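Local coordinates for protein uracil-DNA glycosylase (Epstein-Barr virus, PDB 6LYJ) that belongs to the uracil-DNA glycosylase superfamily, whose fold here is built round a four-stranded parallel sheet flanked by helices, at residues V86-D91 with H173-L178; D196-I201 with H206-S211; A53-L58 with A62-E67; M72-F77 with A168-H173. All blocks are in the same frame, centred on the assembly; numbering follows the deposited sequence.

Interaction 1: residues V86-D91 with H173-L178; sequences VILGQD and HVISLL
Val86 and Leu88 of strand 85-89 meet Leu178 and Ile175 of helix 167-181 in a fully buried, purely apolar helix-on-sheet contact near the centre of the chain. The contact is small: about 140 Å² is buried, no hydrogen bond crosses, and the nearest alpha carbons, those of Val86 and Ile175, stay 8.6 Å apart, so side chains alone bridge the gap. Leu88 and Ile175 reach toward each other tip to tip. Ile175 CD1 lies 3.6 Å from Leu88 CD1, and the same methyl is 4.0 Å from Leu88 CD2, so the end of the isoleucine rests against both prongs of the leucine fork. Its CG1 turns anti to the carbonyl carbon (chi1 -66°) and the chain then runs on extended (chi2 166°), which carries CD1 to the strand although the Ile175 side chain does not leave the helix pointing at it. One helical turn further on, Leu178 does start toward the strand; its CD1 lies 4.0 Å from Val86 CG2, the two side chains passing each other at a slant. Strand 85-89 is an inner strand, bonded through its backbone to strand 145-149 along one edge and to strand 186-190 along the other. Helix 32-38 adds Trp34 and Phe37 against Leu178, while Leu148 and Leu189 of the adjoining strands touch Leu88.

Interaction 2: residues D196-I201 with H206-S211; sequences DKASLI and HLVLTS
Ala198, the first residue of the 196-201 segment to meet the strand, opens a short 3-10 turn and points its methyl at strand 207-211. The touch is loose: Ala198 CB stands 4.4 Å from Val208 CG1, and the alpha carbons of the two residues are 7.3 Å apart. The turn closes with a backbone hydrogen bond from Ile201 N to Ala198 O at 2.9 Å, which ties the two contacting residues of this segment together across one turn. Ile201 carries most of the contact. Its branch methyl CG2, anti to the backbone N, is the atom that does the work: it lies 3.7 Å from Val208 CG2 and 4.1 Å from His206 CB. The same methyl is 4.1 Å from His206 CD2, approaching the imidazole obliquely, and the isoleucine and histidine side chains cross at about a right angle. Val208 presents CG2 to Ile201 and CG1 to Ala198, a fork set by CG1 lying anti to its own backbone N (chi1 180°). The imidazole is held independently, since His206 NE2 is hydrogen-bonded to Ser179 O of helix 167-181, and its ring also meets that of Phe187. The backbone of strand 207-211, outermost in this chain's sheet, bonds to strand 186-190. Across the contact itself the turn meets the strand through apolar carbons without a hydrogen bond, so the fit rests on non-directional packing.

Interaction 3: residues A53-L58 with A62-E67; sequences ACVRRL and ATVYPE
Leu58 O, near the end of helix 42-59, accepts the one hydrogen bond that joins the two segments, from Ala62 N at 3.3 Å. With an N-H...O angle of 130° the bond is bent as well as long, and it is weak. Its spacing of four residues is that of the helix, but Ala62 is already in the connecting chain, so the bond ties the departing backbone to the last part of the helix. The alpha carbons of Leu58 and Ala62 are correspondingly close, at 6.4 Å. The same oxygen has Val64 CG2 at 4.1 Å, an apolar neighbour beside the polar one. Val64 points toward the helix and divides its branches between two places: CG2 goes to the Leu58 carbonyl, and CG1, anti to the backbone N (chi1 176°), goes to Val55, where the CG1 atoms of the two valines stand 4.2 Å apart. The arrangement is a short helix-to-strand connection in which the chain turns back beside the helix end: only three residues separate the segments, and strand 64-65 pairs antiparallel with strand 154-155 in a small two-stranded sheet, apart from the main parallel one. Immediately after strand 64-65 the chain takes a cis peptide bond before Pro66. Ile165 packs against Val55, and His162 against Leu58. Pro66 O is hydrogen-bonded to Arg59 NH2, and Arg56 NE forms a salt bridge with Glu68 OE1.

Interaction 4: residues M72-F77 with A168-H173; sequences MAWARF and AWFTDH
Trp74 and Phe170 make the aromatic part of this buried contact, and they meet rim to rim. Trp74 CZ2 lies 4.1 Å from Phe170 CE2, and each of these atoms sits near the plane of the other ring, at its edge. The ring planes are tilted by roughly 55°, with no face turned to a face, so this is neither an offset nor a T-shaped stack. Phe170 reaches out from helix 167-181 with CG anti to its backbone N (chi1 172°). Trp74 takes the crowded position, CG lying between backbone N and carbonyl carbon (chi1 55°), which places the indole on the helix side; CZ2 of its six-membered ring makes the touch. Trp34 of helix 32-38 meets the same indole edge-to-face.

The aliphatic part belongs to Met72. Its methyl CE comes to 4.3 Å from Phe170 CE2 and approaches the ring obliquely. Within the loop, Ala75 CB lies 3.7 Å above one face of the indole, offset toward the rim.

No polar bond crosses between the segments; those nearby are made within each segment or to residues outside both. Ala75 N donates to Met72 O at 2.9 Å, closing the 3-10 turn that sets Met72 and Trp74 side by side. Trp74 NE1 makes a weak hydrogen bond to Cys71 O, and Thr171 OG1 is hydrogen-bonded to both Thr150 O and Trp167 O.

Both cross-contacts converge on one atom, CE2 of Phe170. Lacking directional bonds, the loop is held to the helix here by shape and by the exclusion of water from a buried site.

Helix 167-181 is the common element: interactions 1 and 4 use successive parts of it, share His173 and have centres 7 Å apart, while their segments alternate along the chain. Interaction 2 follows in sequence and reaches the same parallel sheet as interaction 1, with centres 10 Å apart; Leu88 CD1 touches Lys197 CG at 3.6 Å. It is tied to interaction 4 by a 2.8 Å salt bridge from Lys197 NZ to Asp172 OD1. Interactions 1 and 2 thus pack a helix and a turn on the parallel sheet, and interaction 4 joins the 72-77 loop to the same helix. Interaction 3, first in the chain, lies at the periphery, about 20 Å from the chain's centre, where helix 42-59 meets the small antiparallel sheet.

Interaction 1: residues V86-D91 with H173-L178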
loop_
_atom_site.group_PDB
_atom_site.type_symbol
_atom_site.label_atom_id
_atom_site.label_comp_id
_atom_site.label_asym_id
_atom_site.label_seq_id
_atom_site.Cartn_x
_atom_site.Cartn_y
_atom_site.Cartn_z
ATOM N N VAL A 86 11.523 8.786 -2.270
ATOM C CA VAL A 86 11.250 7.381 -1.994
ATOM C C VAL A 86 9.867 7.293 -1.366
ATOM O O VAL A 86 9.590 7.963 -0.364
ATOM C CB VAL A 86 12.310 6.752 -1.074
ATOM C CG1 VAL A 86 11.952 5.301 -0.781
ATOM C CG2 VAL A 86 13.684 6.827 -1.723
ATOM N N ILE A 87 8.995 6.495 -1.974
ATOM C CA ILE A 87 7.659 6.220 -1.459
ATOM C C ILE A 87 7.598 4.732 -1.145
ATOM O O ILE A 87 7.864 3.899 -2.022
ATOM C CB ILE A 87 6.573 6.615 -2.471
ATOM C CG1 ILE A 87 6.660 8.112 -2.789
ATOM C CG2 ILE A 87 5.196 6.264 -1.934
ATOM C CD1 ILE A 87 5.750 8.555 -3.906
ATOM N N LEU A 88 7.246 4.397 0.097
ATOM C CA LEU A 88 7.217 3.013 0.555
ATOM C C LEU A 88 5.804 2.446 0.525
ATOM O O LEU A 88 4.872 3.048 1.069
ATOM C CB LEU A 88 7.772 2.891 1.976
ATOM C CG LEU A 88 9.245 3.233 2.188
ATOM C CD1 LEU A 88 9.713 2.702 3.530
ATOM C CD2 LEU A 88 10.092 2.667 1.054
ATOM N N GLY A 89 5.666 1.264 -0.074
ATOM C CA GLY A 89 4.488 0.443 0.055
ATOM C C GLY A 89 4.788 -0.770 0.922
ATOM O O GLY A 89 5.889 -0.940 1.443
ATOM N N GLN A 90 3.775 -1.626 1.061
ATOM C CA GLN A 90 3.932 -2.846 1.847
ATOM C C GLN A 90 4.255 -4.015 0.922
ATOM O O GLN A 90 5.423 -4.237 0.588
ATOM C CB GLN A 90 2.672 -3.132 2.680
ATOM C CG GLN A 90 2.426 -2.103 3.782
ATOM C CD GLN A 90 1.113 -2.306 4.527
ATOM O OE1 GLN A 90 0.515 -3.382 4.488
ATOM N NE2 GLN A 90 0.659 -1.261 5.210
ATOM N N ASP A 91 3.247 -4.767 0.495
ATOM C CA ASP A 91 3.529 -5.831 -0.461
ATOM C C ASP A 91 2.750 -5.609 -1.760
ATOM O O ASP A 91 1.872 -4.738 -1.805
ATOM C CB ASP A 91 3.233 -7.192 0.186
ATOM C CG ASP A 91 1.755 -7.434 0.423
ATOM O OD1 ASP A 91 0.976 -6.458 0.502
ATOM O OD2 ASP A 91 1.380 -8.621 0.547
ATOM N N HIS A 173 17.745 -2.871 3.849
ATOM C CA HIS A 173 19.111 -2.515 3.482
ATOM C C HIS A 173 19.116 -1.484 2.358
ATOM O O HIS A 173 19.920 -0.542 2.372
ATOM C CB HIS A 173 19.886 -3.773 3.087
ATOM C CG HIS A 173 21.331 -3.528 2.769
ATOM N ND1 HIS A 173 22.267 -3.230 3.736
ATOM C CD2 HIS A 173 22.004 -3.568 1.595
ATOM C CE1 HIS A 173 23.451 -3.080 3.168
ATOM N NE2 HIS A 173 23.318 -3.282 1.870
ATOM N N VAL A 174 18.221 -1.647 1.378
ATOM C CA VAL A 174 18.096 -0.675 0.292
ATOM C C VAL A 174 17.776 0.713 0.842
ATOM O O VAL A 174 18.361 1.716 0.418
ATOM C CB VAL A 174 17.032 -1.131 -0.722
ATOM C CG1 VAL A 174 16.681 0.012 -1.668
ATOM C CG2 VAL A 174 17.529 -2.335 -1.509
ATOM N N ILE A 175 16.828 0.792 1.779
ATOM C CA ILE A 175 16.473 2.083 2.373
ATOM C C ILE A 175 17.681 2.693 3.075
ATOM O O ILE A 175 17.982 3.888 2.925
ATOM C CB ILE A 175 15.277 1.921 3.331
ATOM C CG1 ILE A 175 14.022 1.519 2.549
ATOM C CG2 ILE A 175 15.040 3.205 4.130
ATOM C CD1 ILE A 175 12.873 1.019 3.428
ATOM N N SER A 176 18.380 1.876 3.869
ATOM C CA SER A 176 19.556 2.352 4.590
ATOM C C SER A 176 20.601 2.895 3.627
ATOM O O SER A 176 21.187 3.961 3.858
ATOM C CB SER A 176 20.146 1.221 5.435
ATOM O OG SER A 176 19.260 0.841 6.475
ATOM N N LEU A 177 20.832 2.182 2.528
ATOM C CA LEU A 177 21.855 2.597 1.579
ATOM C C LEU A 177 21.425 3.839 0.812
ATOM O O LEU A 177 22.258 4.683 0.485
ATOM C CB LEU A 177 22.196 1.448 0.632
ATOM C CG LEU A 177 23.485 0.721 1.027
ATOM C CD1 LEU A 177 23.454 0.305 2.492
ATOM C CD2 LEU A 177 23.711 -0.485 0.146
ATOM N N LEU A 178 20.135 3.969 0.504
ATOM C CA LEU A 178 19.660 5.203 -0.118
ATOM C C LEU A 178 19.916 6.391 0.799
ATOM O O LEU A 178 20.404 7.438 0.360
ATOM C CB LEU A 178 18.172 5.090 -0.454
ATOM C CG LEU A 178 17.780 4.154 -1.600
ATOM C CD1 LEU A 178 16.298 3.862 -1.537
ATOM C CD2 LEU A 178 18.149 4.768 -2.948
#

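Interaction 2: residues D196-I201 with H206-S211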
loop_
_atom_site.group_PDB
_atom_site.type_symbol
_atom_site.label_atom_id
_atom_site.label_comp_id
_atom_site.label_asym_id
_atom_site.label_seq_id
_atom_site.Cartn_x
_atom_site.Cartn_y
_atom_site.Cartn_z
ATOM N N ASP A 196 7.492 2.699 10.463
ATOM C CA ASP A 196 8.501 1.955 11.211
ATOM C C ASP A 196 9.878 2.032 10.560
ATOM O O ASP A 196 10.880 1.743 11.223
ATOM C CB ASP A 196 8.086 0.492 11.356
ATOM C CG ASP A 196 8.884 -0.235 12.429
ATOM O OD1 ASP A 196 9.066 0.342 13.522
ATOM O OD2 ASP A 196 9.339 -1.372 12.178
ATOM N N LYS A 197 9.953 2.413 9.283
ATOM C CA LYS A 197 11.220 2.475 8.565
ATOM C C LYS A 197 11.965 3.784 8.792
ATOM O O LYS A 197 13.110 3.908 8.340
ATOM C CB LYS A 197 10.985 2.292 7.061
ATOM C CG LYS A 197 10.240 1.025 6.696
ATOM C CD LYS A 197 10.956 -0.201 7.230
ATOM C CE LYS A 197 10.089 -1.439 7.099
ATOM N NZ LYS A 197 10.784 -2.626 7.646
ATOM N N ALA A 198 11.341 4.749 9.476
ATOM C CA ALA A 198 11.947 6.065 9.663
ATOM C C ALA A 198 13.299 5.974 10.360
ATOM O O ALA A 198 14.222 6.736 10.045
ATOM C CB ALA A 198 10.999 6.964 10.460
ATOM N N SER A 199 13.435 5.046 11.309
ATOM C CA SER A 199 14.677 4.899 12.054
ATOM C C SER A 199 15.839 4.427 11.187
ATOM O O SER A 199 16.983 4.448 11.653
ATOM C CB SER A 199 14.465 3.934 13.222
ATOM O OG SER A 199 14.110 2.644 12.749
ATOM N N LEU A 200 15.574 3.995 9.953
ATOM C CA LEU A 200 16.631 3.660 9.008
ATOM C C LEU A 200 17.196 4.878 8.290
ATOM O O LEU A 200 18.260 4.769 7.670
ATOM C CB LEU A 200 16.111 2.668 7.962
ATOM C CG LEU A 200 15.604 1.309 8.449
ATOM C CD1 LEU A 200 15.019 0.508 7.292
ATOM C CD2 LEU A 200 16.731 0.540 9.109
ATOM N N ILE A 201 16.527 6.026 8.360
ATOM C CA ILE A 201 16.820 7.169 7.502
ATOM C C ILE A 201 17.465 8.272 8.329
ATOM O O ILE A 201 17.029 8.561 9.450
ATOM C CB ILE A 201 15.546 7.687 6.808
ATOM C CG1 ILE A 201 14.865 6.563 6.020
ATOM C CG2 ILE A 201 15.874 8.869 5.899
ATOM C CD1 ILE A 201 13.395 6.814 5.743
ATOM N N HIS A 206 18.081 14.089 5.120
ATOM C CA HIS A 206 16.934 13.858 4.261
ATOM C C HIS A 206 15.654 14.358 4.914
ATOM O O HIS A 206 15.547 14.443 6.142
ATOM C CB HIS A 206 16.816 12.370 3.918
ATOM C CG HIS A 206 18.066 11.793 3.333
ATOM N ND1 HIS A 206 18.655 12.300 2.195
ATOM C CD2 HIS A 206 18.849 10.765 3.737
ATOM C CE1 HIS A 206 19.742 11.603 1.917
ATOM N NE2 HIS A 206 19.884 10.666 2.837
ATOM N N LEU A 207 14.681 14.685 4.070
ATOM C CA LEU A 207 13.359 15.085 4.524
ATOM C C LEU A 207 12.509 13.831 4.678
ATOM O O LEU A 207 12.262 13.117 3.699
ATOM C CB LEU A 207 12.716 16.056 3.537
ATOM C CG LEU A 207 11.296 16.503 3.870
ATOM C CD1 LEU A 207 11.274 17.170 5.239
ATOM C CD2 LEU A 207 10.756 17.441 2.799
ATOM N N VAL A 208 12.067 13.559 5.898
ATOM C CA VAL A 208 11.228 12.401 6.174
ATOM C C VAL A 208 9.818 12.910 6.435
ATOM O O VAL A 208 9.561 13.575 7.445
ATOM C CB VAL A 208 11.764 11.583 7.355
ATOM C CG1 VAL A 208 10.862 10.384 7.627
ATOM C CG2 VAL A 208 13.195 11.142 7.072
ATOM N N LEU A 209 8.910 12.616 5.510
ATOM C CA LEU A 209 7.518 13.033 5.600
ATOM C C LEU A 209 6.668 11.850 6.040
ATOM O O LEU A 209 6.738 10.771 5.441
ATOM C CB LEU A 209 7.024 13.572 4.255
ATOM C CG LEU A 209 7.820 14.737 3.658
ATOM C CD1 LEU A 209 7.384 15.018 2.228
ATOM C CD2 LEU A 209 7.647 15.980 4.520
ATOM N N THR A 210 5.871 12.052 7.086
ATOM C CA THR A 210 5.027 11.000 7.627
ATOM C C THR A 210 3.589 11.484 7.708
ATOM O O THR A 210 3.323 12.679 7.866
ATOM C CB THR A 210 5.488 10.553 9.022
ATOM O OG1 THR A 210 5.326 11.636 9.943
ATOM C CG2 THR A 210 6.948 10.125 9.001
ATOM N N SER A 211 2.664 10.537 7.600
ATOM C CA SER A 211 1.241 10.798 7.786
ATOM C C SER A 211 0.537 9.455 7.911
ATOM O O SER A 211 1.153 8.391 7.786
ATOM C CB SER A 211 0.657 11.622 6.634
ATOM O OG SER A 211 0.450 10.821 5.485
#

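Interaction 3: residues A53-L58 with A62-E67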
loop_
_atom_site.group_PDB
_atom_site.type_symbol
_atom_site.label_atom_id
_atom_site.label_comp_id
_atom_site.label_asym_id
_atom_site.label_seq_id
_atom_site.Cartn_x
_atom_site.Cartn_y
_atom_site.Cartn_z
ATOM N N ALA A 53 15.877 -17.541 -4.689
ATOM C CA ALA A 53 15.682 -18.978 -4.855
ATOM C C ALA A 53 14.420 -19.449 -4.143
ATOM O O ALA A 53 13.702 -20.321 -4.647
ATOM C CB ALA A 53 16.912 -19.733 -4.347
ATOM N N CYS A 54 14.158 -18.913 -2.948
ATOM C CA CYS A 54 12.931 -19.249 -2.232
ATOM C C CYS A 54 11.707 -18.909 -3.069
ATOM O O CYS A 54 10.770 -19.713 -3.184
ATOM C CB CYS A 54 12.888 -18.508 -0.894
ATOM S SG CYS A 54 11.376 -18.772 0.061
ATOM N N VAL A 55 11.689 -17.704 -3.647
ATOM C CA VAL A 55 10.556 -17.318 -4.488
ATOM C C VAL A 55 10.448 -18.249 -5.691
ATOM O O VAL A 55 9.344 -18.626 -6.106
ATOM C CB VAL A 55 10.675 -15.844 -4.920
ATOM C CG1 VAL A 55 9.514 -15.462 -5.834
ATOM C CG2 VAL A 55 10.714 -14.926 -3.706
ATOM N N ARG A 56 11.591 -18.630 -6.276
ATOM C CA ARG A 56 11.570 -19.562 -7.403
ATOM C C ARG A 56 10.949 -20.901 -7.017
ATOM O O ARG A 56 10.205 -21.497 -7.804
ATOM C CB ARG A 56 12.978 -19.771 -7.960
ATOM C CG ARG A 56 13.486 -18.607 -8.788
ATOM C CD ARG A 56 14.697 -19.006 -9.610
ATOM N NE ARG A 56 15.243 -17.874 -10.352
ATOM C CZ ARG A 56 16.489 -17.436 -10.229
ATOM N NH1 ARG A 56 17.330 -18.048 -9.406
ATOM N NH2 ARG A 56 16.899 -16.396 -10.943
ATOM N N ARG A 57 11.255 -21.395 -5.814
ATOM C CA ARG A 57 10.629 -22.634 -5.357
ATOM C C ARG A 57 9.131 -22.452 -5.164
ATOM O O ARG A 57 8.337 -23.328 -5.535
ATOM C CB ARG A 57 11.265 -23.117 -4.051
ATOM C CG ARG A 57 12.696 -23.617 -4.171
ATOM C CD ARG A 57 13.145 -24.316 -2.889
ATOM N NE ARG A 57 12.941 -23.500 -1.692
ATOM C CZ ARG A 57 13.805 -22.595 -1.237
ATOM N NH1 ARG A 57 14.940 -22.367 -1.883
ATOM N NH2 ARG A 57 13.525 -21.909 -0.135
ATOM N N LEU A 58 8.725 -21.325 -4.575
ATOM C CA LEU A 58 7.305 -21.097 -4.323
ATOM C C LEU A 58 6.513 -20.922 -5.615
ATOM O O LEU A 58 5.316 -21.226 -5.649
ATOM C CB LEU A 58 7.124 -19.879 -3.417
ATOM C CG LEU A 58 7.696 -20.006 -2.002
ATOM C CD1 LEU A 58 7.763 -18.648 -1.323
ATOM C CD2 LEU A 58 6.854 -20.973 -1.185
ATOM N N ALA A 62 2.437 -22.362 -6.678
ATOM C CA ALA A 62 1.301 -21.451 -6.643
ATOM C C ALA A 62 1.611 -20.239 -7.508
ATOM O O ALA A 62 2.754 -20.012 -7.914
ATOM C CB ALA A 62 0.970 -21.025 -5.210
ATOM N N THR A 63 0.569 -19.453 -7.774
ATOM C CA THR A 63 0.723 -18.209 -8.516
ATOM C C THR A 63 1.348 -17.147 -7.623
ATOM O O THR A 63 0.858 -16.884 -6.520
ATOM C CB THR A 63 -0.629 -17.718 -9.035
ATOM O OG1 THR A 63 -1.306 -18.783 -9.713
ATOM C CG2 THR A 63 -0.434 -16.552 -9.994
ATOM N N VAL A 64 2.422 -16.529 -8.111
ATOM C CA VAL A 64 3.156 -15.504 -7.380
ATOM C C VAL A 64 3.199 -14.239 -8.227
ATOM O O VAL A 64 3.469 -14.298 -9.433
ATOM C CB VAL A 64 4.581 -15.983 -7.028
ATOM C CG1 VAL A 64 5.379 -14.868 -6.358
ATOM C CG2 VAL A 64 4.522 -17.220 -6.136
ATOM N N TYR A 65 2.938 -13.095 -7.592
ATOM C CA TYR A 65 2.951 -11.802 -8.255
ATOM C C TYR A 65 4.034 -10.906 -7.667
ATOM O O TYR A 65 4.303 -10.968 -6.463
ATOM C CB TYR A 65 1.593 -11.087 -8.125
ATOM C CG TYR A 65 0.423 -11.819 -8.739
ATOM C CD1 TYR A 65 0.426 -12.176 -10.082
ATOM C CD2 TYR A 65 -0.692 -12.144 -7.978
ATOM C CE1 TYR A 65 -0.651 -12.837 -10.651
ATOM C CE2 TYR A 65 -1.769 -12.806 -8.533
ATOM C CZ TYR A 65 -1.744 -13.150 -9.873
ATOM O OH TYR A 65 -2.814 -13.814 -10.428
ATOM N N PRO A 66 4.693 -10.081 -8.492
ATOM C CA PRO A 66 4.552 -10.143 -9.950
ATOM C C PRO A 66 5.417 -11.266 -10.520
ATOM O O PRO A 66 5.937 -12.077 -9.746
ATOM C CB PRO A 66 5.033 -8.769 -10.412
ATOM C CG PRO A 66 5.951 -8.302 -9.343
ATOM C CD PRO A 66 5.522 -8.943 -8.055
ATOM N N GLU A 67 5.543 -11.335 -11.844
ATOM C CA GLU A 67 6.488 -12.261 -12.449
ATOM C C GLU A 67 7.909 -11.933 -12.000
ATOM O O GLU A 67 8.213 -10.812 -11.578
ATOM C CB GLU A 67 6.393 -12.218 -13.976
ATOM C CG GLU A 67 5.130 -12.855 -14.521
ATOM C CD GLU A 67 5.096 -14.353 -14.290
ATOM O OE1 GLU A 67 6.011 -15.054 -14.776
ATOM O OE2 GLU A 67 4.170 -14.828 -13.599
#

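Interaction 4: residues M72-F77 with A168-H173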
loop_
_atom_site.group_PDB
_atom_site.type_symbol
_atom_site.label_atom_id
_atom_site.label_comp_id
_atom_site.label_asym_id
_atom_site.label_seq_id
_atom_site.Cartn_x
_atom_site.Cartn_y
_atom_site.Cartn_z
ATOM N N MET A 72 11.655 -6.583 -9.893
ATOM C CA MET A 72 12.623 -5.500 -9.750
ATOM C C MET A 72 12.347 -4.334 -10.694
ATOM O O MET A 72 13.246 -3.524 -10.945
ATOM C CB MET A 72 14.048 -6.018 -9.970
ATOM C CG MET A 72 14.475 -7.126 -9.021
ATOM S SD MET A 72 14.415 -6.637 -7.283
ATOM C CE MET A 72 14.948 -8.152 -6.489
ATOM N N ALA A 73 11.133 -4.246 -11.249
ATOM C CA ALA A 73 10.834 -3.157 -12.177
ATOM C C ALA A 73 11.043 -1.794 -11.532
ATOM O O ALA A 73 11.457 -0.844 -12.207
ATOM C CB ALA A 73 9.401 -3.280 -12.701
ATOM N N TRP A 74 10.782 -1.688 -10.223
ATOM C CA TRP A 74 10.974 -0.442 -9.489
ATOM C C TRP A 74 12.401 0.083 -9.567
ATOM O O TRP A 74 12.631 1.261 -9.276
ATOM C CB TRP A 74 10.603 -0.640 -8.020
ATOM C CG TRP A 74 11.355 -1.769 -7.383
ATOM C CD1 TRP A 74 10.975 -3.081 -7.328
ATOM C CD2 TRP A 74 12.632 -1.695 -6.741
ATOM N NE1 TRP A 74 11.927 -3.824 -6.676
ATOM C CE2 TRP A 74 12.957 -2.999 -6.307
ATOM C CE3 TRP A 74 13.527 -0.654 -6.479
ATOM C CZ2 TRP A 74 14.141 -3.287 -5.631
ATOM C CZ3 TRP A 74 14.703 -0.944 -5.804
ATOM C CH2 TRP A 74 14.999 -2.249 -5.390
ATOM N N ALA A 75 13.362 -0.758 -9.937
ATOM C CA ALA A 75 14.757 -0.352 -9.987
ATOM C C ALA A 75 15.229 0.035 -11.383
ATOM O O ALA A 75 16.386 0.435 -11.533
ATOM C CB ALA A 75 15.643 -1.475 -9.438
ATOM N N ARG A 76 14.378 -0.075 -12.403
ATOM C CA ARG A 76 14.818 0.055 -13.787
ATOM C C ARG A 76 14.438 1.378 -14.450
ATOM O O ARG A 76 14.684 1.536 -15.647
ATOM C CB ARG A 76 14.278 -1.106 -14.627
ATOM C CG ARG A 76 14.760 -2.482 -14.179
ATOM C CD ARG A 76 14.523 -3.538 -15.259
ATOM N NE ARG A 76 13.110 -3.874 -15.435
ATOM C CZ ARG A 76 12.530 -4.949 -14.915
ATOM N NH1 ARG A 76 13.240 -5.797 -14.183
ATOM N NH2 ARG A 76 11.240 -5.183 -15.132
ATOM N N PHE A 77 13.874 2.341 -13.718
ATOM C CA PHE A 77 13.379 3.548 -14.372
ATOM C C PHE A 77 14.323 4.739 -14.270
ATOM O O PHE A 77 14.120 5.728 -14.982
ATOM C CB PHE A 77 12.018 3.964 -13.792
ATOM C CG PHE A 77 10.871 3.095 -14.221
ATOM C CD1 PHE A 77 10.606 1.899 -13.577
ATOM C CD2 PHE A 77 10.043 3.489 -15.265
ATOM C CE1 PHE A 77 9.541 1.106 -13.969
ATOM C CE2 PHE A 77 8.980 2.699 -15.666
ATOM C CZ PHE A 77 8.728 1.506 -15.018
ATOM N N ALA A 168 12.102 -8.318 3.519
ATOM C CA ALA A 168 12.186 -7.170 4.420
ATOM C C ALA A 168 13.633 -6.824 4.755
ATOM O O ALA A 168 13.993 -5.643 4.823
ATOM C CB ALA A 168 11.387 -7.440 5.698
ATOM N N TRP A 169 14.480 -7.836 4.953
ATOM C CA TRP A 169 15.907 -7.578 5.136
ATOM C C TRP A 169 16.489 -6.822 3.944
ATOM O O TRP A 169 17.212 -5.828 4.113
ATOM C CB TRP A 169 16.652 -8.900 5.349
ATOM C CG TRP A 169 18.105 -8.815 5.013
ATOM C CD1 TRP A 169 19.108 -8.359 5.817
ATOM C CD2 TRP A 169 18.715 -9.169 3.768
ATOM N NE1 TRP A 169 20.309 -8.417 5.152
ATOM C CE2 TRP A 169 20.094 -8.909 3.891
ATOM C CE3 TRP A 169 18.230 -9.684 2.560
ATOM C CZ2 TRP A 169 20.994 -9.147 2.853
ATOM C CZ3 TRP A 169 19.127 -9.915 1.530
ATOM C CH2 TRP A 169 20.492 -9.650 1.685
ATOM N N PHE A 170 16.135 -7.244 2.728
ATOM C CA PHE A 170 16.712 -6.633 1.536
ATOM C C PHE A 170 16.242 -5.193 1.377
ATOM O O PHE A 170 17.051 -4.292 1.130
ATOM C CB PHE A 170 16.369 -7.456 0.293
ATOM C CG PHE A 170 16.774 -6.791 -0.999
ATOM C CD1 PHE A 170 18.111 -6.559 -1.282
ATOM C CD2 PHE A 170 15.820 -6.401 -1.928
ATOM C CE1 PHE A 170 18.495 -5.939 -2.466
ATOM C CE2 PHE A 170 16.198 -5.786 -3.120
ATOM C CZ PHE A 170 17.535 -5.557 -3.386
ATOM N N THR A 171 14.931 -4.955 1.494
ATOM C CA THR A 171 14.428 -3.599 1.288
ATOM C C THR A 171 14.827 -2.665 2.427
ATOM O O THR A 171 15.060 -1.473 2.186
ATOM C CB THR A 171 12.908 -3.608 1.083
ATOM O OG1 THR A 171 12.259 -4.291 2.164
ATOM C CG2 THR A 171 12.558 -4.290 -0.234
ATOM N N ASP A 172 14.926 -3.172 3.664
ATOM C CA ASP A 172 15.530 -2.392 4.741
ATOM C C ASP A 172 16.934 -1.941 4.362
ATOM O O ASP A 172 17.302 -0.774 4.554
ATOM C CB ASP A 172 15.582 -3.215 6.032
ATOM C CG ASP A 172 14.269 -3.205 6.801
ATOM O OD1 ASP A 172 13.302 -2.549 6.363
ATOM O OD2 ASP A 172 14.217 -3.868 7.857
ATOM N N HIS A 173 17.745 -2.871 3.849
ATOM C CA HIS A 173 19.111 -2.515 3.482
ATOM C C HIS A 173 19.116 -1.484 2.358
ATOM O O HIS A 173 19.920 -0.542 2.372
ATOM C CB HIS A 173 19.886 -3.773 3.087
ATOM C CG HIS A 173 21.331 -3.528 2.769
ATOM N ND1 HIS A 173 22.267 -3.230 3.736
ATOM C CD2 HIS A 173 22.004 -3.568 1.595
ATOM C CE1 HIS A 173 23.451 -3.080 3.168
ATOM N NE2 HIS A 173 23.318 -3.282 1.870
#